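Long-range contacts in beta-N-acetylglucosaminidase (Thermotoga maritima, PDB 3WO8), which probably hydrolyses terminal non-reducing N-acetyl-D-hexosamine residues from N-acetyl-beta-D-hexosaminides, as a TIM-barrel glycosidase of glycosyl hydrolase family 3: residues C22-F27 with M57-F62; E33-Y38 with S61-E66. All coordinates share one frame; numbering follows the deposited sequence.

Contact 1 (C22-F27 with M57-F62); sequences CGFNDF and MDFMSF
F24, F27, F59 and F62 meet in an aromatic cluster where the end of barrel strand 20-24 and the loop after it face helix 53-66. Among the ring-to-ring contacts, one is a clear T-shaped pair: F59 turns its edge to a face of F24, with centroids 5.5 Å apart and planes at 69°. F59 CZ lies over that face, toward the rim, 4.0 Å from F24 CG. The F27 and F59 rings are tilted by 33° and meet obliquely. F62 is likewise oblique to F27, whose CZ comes within 3.7 Å of F62 CB. A second kind of interaction is CH-pi: F59 CA sits over the centre of the F27 ring, 3.8 Å from its centroid, so the aromatic face rests on the helix backbone itself. F27 reaches that far because its CG stands anti to the backbone N (chi1 -178°). The polar element is D58, whose OD2 approaches F27 CE2 at 3.5 Å near the plane of the ring, with the carboxylate turned almost perpendicular to it. Its OD1 makes a salt bridge to K467 of helix 462-471, while Y466 of that helix touches both F27 and D58. No hydrogen bond joins the two segments, so cohesion between the strand, its following loop and the helix rests largely on aromatic packing; the carboxylate oxygen beside F27 may be mildly favourable, the ring's C-H rim being slightly positive.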
loop_
_atom_site.group_PDB
_atom_site.type_symbol
_atom_site.label_atom_id
_atom_site.label_comp_id
_atom_site.label_asym_id
_atom_site.label_seq_id
_atom_site.Cartn_x
_atom_site.Cartn_y
_atom_site.Cartn_z
ATOM N N CYS B 22 16.115 -13.127 -12.481
ATOM C CA CYS B 22 15.205 -14.257 -12.274
ATOM C C CYS B 22 13.948 -13.809 -11.577
ATOM O O CYS B 22 14.003 -13.016 -10.652
ATOM C CB CYS B 22 15.885 -15.352 -11.443
ATOM S SG CYS B 22 17.331 -16.087 -12.262
ATOM N N GLY B 23 12.818 -14.311 -12.064
ATOM C CA GLY B 23 11.497 -14.024 -11.503
ATOM C C GLY B 23 11.154 -15.039 -10.438
ATOM O O GLY B 23 11.365 -16.229 -10.631
ATOM N N PHE B 24 10.623 -14.552 -9.318
ATOM C CA PHE B 24 10.152 -15.394 -8.213
ATOM C C PHE B 24 8.709 -15.106 -7.830
ATOM O O PHE B 24 8.338 -13.976 -7.498
ATOM C CB PHE B 24 11.024 -15.229 -6.970
ATOM C CG PHE B 24 12.475 -15.418 -7.232
ATOM C CD1 PHE B 24 13.176 -14.480 -7.939
ATOM C CD2 PHE B 24 13.136 -16.542 -6.760
ATOM C CE1 PHE B 24 14.522 -14.656 -8.183
ATOM C CE2 PHE B 24 14.484 -16.735 -7.007
ATOM C CZ PHE B 24 15.176 -15.789 -7.727
ATOM N N ASN B 25 7.910 -16.157 -7.874
ATOM C CA ASN B 25 6.524 -16.089 -7.496
ATOM C C ASN B 25 6.311 -16.711 -6.144
ATOM O O ASN B 25 5.174 -16.817 -5.700
ATOM C CB ASN B 25 5.638 -16.786 -8.534
ATOM C CG ASN B 25 4.186 -16.338 -8.443
ATOM O OD1 ASN B 25 3.241 -17.139 -8.334
ATOM N ND2 ASN B 25 4.006 -15.047 -8.484
ATOM N N ASP B 26 7.395 -17.115 -5.485
ATOM C CA ASP B 26 7.291 -17.671 -4.138
ATOM C C ASP B 26 8.624 -17.483 -3.405
ATOM O O ASP B 26 9.635 -17.036 -3.972
ATOM C CB ASP B 26 6.802 -19.158 -4.137
ATOM C CG ASP B 26 6.222 -19.628 -2.743
ATOM O OD1 ASP B 26 5.532 -18.865 -2.026
ATOM O OD2 ASP B 26 6.458 -20.778 -2.342
ATOM N N PHE B 27 8.605 -17.777 -2.110
ATOM C CA PHE B 27 9.805 -17.735 -1.299
ATOM C C PHE B 27 9.843 -18.931 -0.309
ATOM O O PHE B 27 8.921 -19.164 0.508
ATOM C CB PHE B 27 9.927 -16.377 -0.607
ATOM C CG PHE B 27 11.183 -16.234 0.218
ATOM C CD1 PHE B 27 12.404 -16.014 -0.387
ATOM C CD2 PHE B 27 11.146 -16.329 1.575
ATOM C CE1 PHE B 27 13.561 -15.906 0.367
ATOM C CE2 PHE B 27 12.297 -16.210 2.327
ATOM C CZ PHE B 27 13.506 -16.010 1.722
ATOM N N MET B 57 8.579 -9.496 3.165
ATOM C CA MET B 57 9.519 -9.072 4.184
ATOM C C MET B 57 10.663 -10.054 4.396
ATOM O O MET B 57 11.823 -9.672 4.477
ATOM C CB MET B 57 8.795 -8.785 5.506
ATOM C CG MET B 57 7.910 -7.532 5.474
ATOM S SD MET B 57 6.754 -7.452 6.859
ATOM C CE MET B 57 6.010 -5.877 6.399
ATOM N N ASP B 58 10.368 -11.328 4.505
ATOM C CA ASP B 58 11.441 -12.279 4.782
ATOM C C ASP B 58 12.322 -12.401 3.578
ATOM O O ASP B 58 13.506 -12.593 3.715
ATOM C CB ASP B 58 10.894 -13.637 5.142
ATOM C CG ASP B 58 11.853 -14.437 5.981
ATOM O OD1 ASP B 58 12.443 -13.824 6.901
ATOM O OD2 ASP B 58 11.995 -15.664 5.737
ATOM N N PHE B 59 11.756 -12.233 2.392
ATOM C CA PHE B 59 12.551 -12.305 1.181
ATOM C C PHE B 59 13.535 -11.151 1.160
ATOM O O PHE B 59 14.668 -11.327 0.833
ATOM C CB PHE B 59 11.629 -12.325 -0.059
ATOM C CG PHE B 59 12.266 -12.856 -1.337
ATOM C CD1 PHE B 59 13.546 -13.388 -1.365
ATOM C CD2 PHE B 59 11.550 -12.809 -2.517
ATOM C CE1 PHE B 59 14.094 -13.831 -2.544
ATOM C CE2 PHE B 59 12.070 -13.274 -3.692
ATOM C CZ PHE B 59 13.349 -13.782 -3.713
ATOM N N MET B 60 13.112 -9.961 1.540
ATOM C CA MET B 60 14.003 -8.787 1.475
ATOM C C MET B 60 15.053 -8.911 2.568
ATOM O O MET B 60 16.191 -8.537 2.399
ATOM C CB MET B 60 13.197 -7.492 1.684
ATOM C CG MET B 60 12.308 -7.097 0.519
ATOM S SD MET B 60 13.355 -6.557 -0.835
ATOM C CE MET B 60 12.146 -5.933 -1.981
ATOM N N SER B 61 14.649 -9.403 3.723
ATOM C CA SER B 61 15.593 -9.646 4.792
ATOM C C SER B 61 16.683 -10.634 4.384
ATOM O O SER B 61 17.841 -10.447 4.685
ATOM C CB SER B 61 14.875 -10.254 5.979
ATOM O OG SER B 61 15.797 -10.484 7.006
ATOM N N PHE B 62 16.276 -11.714 3.736
ATOM C CA PHE B 62 17.193 -12.678 3.158
ATOM C C PHE B 62 18.105 -12.023 2.114
ATOM O O PHE B 62 19.318 -12.211 2.171
ATOM C CB PHE B 62 16.416 -13.848 2.540
ATOM C CG PHE B 62 17.262 -14.774 1.740
ATOM C CD1 PHE B 62 18.025 -15.751 2.370
ATOM C CD2 PHE B 62 17.319 -14.660 0.356
ATOM C CE1 PHE B 62 18.821 -16.619 1.640
ATOM C CE2 PHE B 62 18.121 -15.512 -0.384
ATOM C CZ PHE B 62 18.862 -16.502 0.264
#

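Contact 2 (E33-Y38 with S61-E66)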
loop_
_atom_site.group_PDB
_atom_site.type_symbol
_atom_site.label_atom_id
_atom_site.label_comp_id
_atom_site.label_asym_id
_atom_site.label_seq_id
_atom_site.Cartn_x
_atom_site.Cartn_y
_atom_site.Cartn_z
ATOM N N GLU B 33 17.968 -21.567 -1.992
ATOM C CA GLU B 33 19.081 -22.423 -2.419
ATOM C C GLU B 33 19.633 -22.024 -3.784
ATOM O O GLU B 33 20.824 -21.881 -3.924
ATOM C CB GLU B 33 18.701 -23.902 -2.345
ATOM C CG GLU B 33 18.669 -24.416 -0.900
ATOM C CD GLU B 33 18.024 -25.807 -0.717
ATOM O OE1 GLU B 33 18.233 -26.427 0.343
ATOM O OE2 GLU B 33 17.294 -26.300 -1.608
ATOM N N ILE B 34 18.763 -21.808 -4.765
ATOM C CA ILE B 34 19.172 -21.291 -6.057
ATOM C C ILE B 34 19.960 -20.040 -5.823
ATOM O O ILE B 34 20.959 -19.826 -6.463
ATOM C CB ILE B 34 17.970 -20.901 -6.944
ATOM C CG1 ILE B 34 17.175 -22.125 -7.375
ATOM C CG2 ILE B 34 18.416 -20.171 -8.210
ATOM C CD1 ILE B 34 17.842 -22.915 -8.486
ATOM N N ILE B 35 19.489 -19.177 -4.928
ATOM C CA ILE B 35 20.078 -17.841 -4.805
ATOM C C ILE B 35 21.473 -17.928 -4.219
ATOM O O ILE B 35 22.401 -17.289 -4.734
ATOM C CB ILE B 35 19.142 -16.842 -4.058
ATOM C CG1 ILE B 35 18.027 -16.381 -5.013
ATOM C CG2 ILE B 35 19.892 -15.608 -3.571
ATOM C CD1 ILE B 35 16.794 -15.833 -4.329
ATOM N N ARG B 36 21.641 -18.725 -3.178
ATOM C CA ARG B 36 22.977 -18.905 -2.601
ATOM C C ARG B 36 23.919 -19.625 -3.579
ATOM O O ARG B 36 25.083 -19.244 -3.700
ATOM C CB ARG B 36 22.915 -19.689 -1.302
ATOM C CG ARG B 36 22.002 -19.067 -0.262
ATOM C CD ARG B 36 22.205 -19.616 1.140
ATOM N NE ARG B 36 21.168 -20.598 1.505
ATOM C CZ ARG B 36 20.405 -20.541 2.594
ATOM N NH1 ARG B 36 20.526 -19.548 3.470
ATOM N NH2 ARG B 36 19.513 -21.491 2.817
ATOM N N LYS B 37 23.408 -20.634 -4.292
ATOM C CA LYS B 37 24.253 -21.471 -5.156
ATOM C C LYS B 37 24.797 -20.694 -6.333
ATOM O O LYS B 37 25.984 -20.541 -6.466
ATOM C CB LYS B 37 23.507 -22.704 -5.675
ATOM C CG LYS B 37 24.442 -23.813 -6.144
ATOM C CD LYS B 37 23.827 -24.647 -7.261
ATOM C CE LYS B 37 24.340 -26.086 -7.250
ATOM N NZ LYS B 37 23.252 -27.057 -7.571
ATOM N N TYR B 38 23.907 -20.213 -7.182
ATOM C CA TYR B 38 24.267 -19.306 -8.265
ATOM C C TYR B 38 23.956 -18.003 -7.592
ATOM O O TYR B 38 23.251 -17.991 -6.582
ATOM C CB TYR B 38 23.369 -19.514 -9.469
ATOM C CG TYR B 38 23.064 -20.972 -9.770
ATOM C CD1 TYR B 38 21.974 -21.607 -9.195
ATOM C CD2 TYR B 38 23.876 -21.721 -10.622
ATOM C CE1 TYR B 38 21.689 -22.938 -9.464
ATOM C CE2 TYR B 38 23.595 -23.057 -10.893
ATOM C CZ TYR B 38 22.494 -23.659 -10.319
ATOM O OH TYR B 38 22.160 -24.969 -10.585
ATOM N N SER B 61 14.649 -9.403 3.723
ATOM C CA SER B 61 15.593 -9.646 4.792
ATOM C C SER B 61 16.683 -10.634 4.384
ATOM O O SER B 61 17.841 -10.447 4.685
ATOM C CB SER B 61 14.875 -10.254 5.979
ATOM O OG SER B 61 15.797 -10.484 7.006
ATOM N N PHE B 62 16.276 -11.714 3.736
ATOM C CA PHE B 62 17.193 -12.678 3.158
ATOM C C PHE B 62 18.105 -12.023 2.114
ATOM O O PHE B 62 19.318 -12.211 2.171
ATOM C CB PHE B 62 16.416 -13.848 2.540
ATOM C CG PHE B 62 17.262 -14.774 1.740
ATOM C CD1 PHE B 62 18.025 -15.751 2.370
ATOM C CD2 PHE B 62 17.319 -14.660 0.356
ATOM C CE1 PHE B 62 18.821 -16.619 1.640
ATOM C CE2 PHE B 62 18.121 -15.512 -0.384
ATOM C CZ PHE B 62 18.862 -16.502 0.264
ATOM N N LEU B 63 17.558 -11.279 1.168
ATOM C CA LEU B 63 18.408 -10.762 0.113
ATOM C C LEU B 63 19.396 -9.843 0.752
ATOM O O LEU B 63 20.555 -9.696 0.319
ATOM C CB LEU B 63 17.619 -9.999 -0.917
ATOM C CG LEU B 63 16.702 -10.907 -1.705
ATOM C CD1 LEU B 63 15.657 -10.108 -2.477
ATOM C CD2 LEU B 63 17.528 -11.773 -2.651
ATOM N N SER B 64 18.952 -9.227 1.827
ATOM C CA SER B 64 19.748 -8.184 2.419
ATOM C C SER B 64 21.008 -8.779 3.040
ATOM O O SER B 64 22.112 -8.313 2.783
ATOM C CB SER B 64 18.924 -7.428 3.456
ATOM O OG SER B 64 19.614 -6.285 3.877
ATOM N N LYS B 65 20.814 -9.799 3.867
ATOM C CA LYS B 65 21.902 -10.586 4.466
ATOM C C LYS B 65 22.827 -11.289 3.450
ATOM O O LYS B 65 23.983 -11.494 3.760
ATOM C CB LYS B 65 21.331 -11.652 5.409
ATOM C CG LYS B 65 20.670 -11.108 6.674
ATOM C CD LYS B 65 20.441 -12.235 7.693
ATOM C CE LYS B 65 19.017 -12.288 8.238
ATOM N NZ LYS B 65 18.750 -11.141 9.149
ATOM N N GLU B 66 22.304 -11.641 2.271
ATOM C CA GLU B 66 23.011 -12.442 1.248
ATOM C C GLU B 66 23.864 -11.679 0.266
ATOM O O GLU B 66 24.752 -12.262 -0.293
ATOM C CB GLU B 66 22.022 -13.249 0.378
ATOM C CG GLU B 66 21.679 -14.633 0.899
ATOM C CD GLU B 66 22.853 -15.605 0.880
ATOM O OE1 GLU B 66 22.968 -16.402 1.841
ATOM O OE2 GLU B 66 23.646 -15.583 -0.088
#
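I35 and F62 make the close-packed part of this contact, the ring edge of F62 running against the branched side chain of I35. The methyl CG2 of I35 lies near the plane of the ring, 3.6 Å from F62 CE2, and the two side chains lie alongside one another, pointing opposite ways. Deeper in, I35 CD1 reaches toward L63 CD2 at a looser 4.5 Å, and both residues also touch I43 of strand 42-45. The segments belong to two helices packed outside the parallel sheet of the TIM barrel, 29-37 and 53-66, with strand 42-45 between them in the sequence; the axes of segments 33-37 and 61-66 run nearly parallel, at 14°, and approach to 11.6 Å. Toward solvent the contact turns polar, and no hydrogen bond joins the groups. R36, bent at chi3 (-101°), brings NH1 to the edge of the F62 ring, 3.9 Å from CE1, with the guanidinium plane steeply inclined to it. E66 has CG over a face of F62, and the bend at chi2 (-67°) carries its carboxylate to R36, where OE1 lies 3.4 Å from R36 CD. The opposite charges stay beyond salt-bridge range, R36 NH1 and E66 OE1 being 4.3 Å apart; R36 NH2 has a long, weak ion pair with E29.

Overall arrangement
Contacts 1 and 2 have their centres about 9 Å apart and share helix 53-66, including S61 and F62. Along the chain, strand 20-24 comes first, helix 29-37 follows, and both contacts close on helix 53-66 after strand 42-45. The centre of the buried 22-27/57-62 contact is about 6 Å from the centre of the folded chain, against about 14 Å for 33-38/61-66, which lies between helices of the same TIM barrel. They also touch directly: I35 CD1 packs 3.7 Å from F24 CE2 and 3.8 Å from F59 CE1. Apolar packing thus continues from the first barrel strand outward to its helical layer, an example of barrel strand and outer helices joined through side chains.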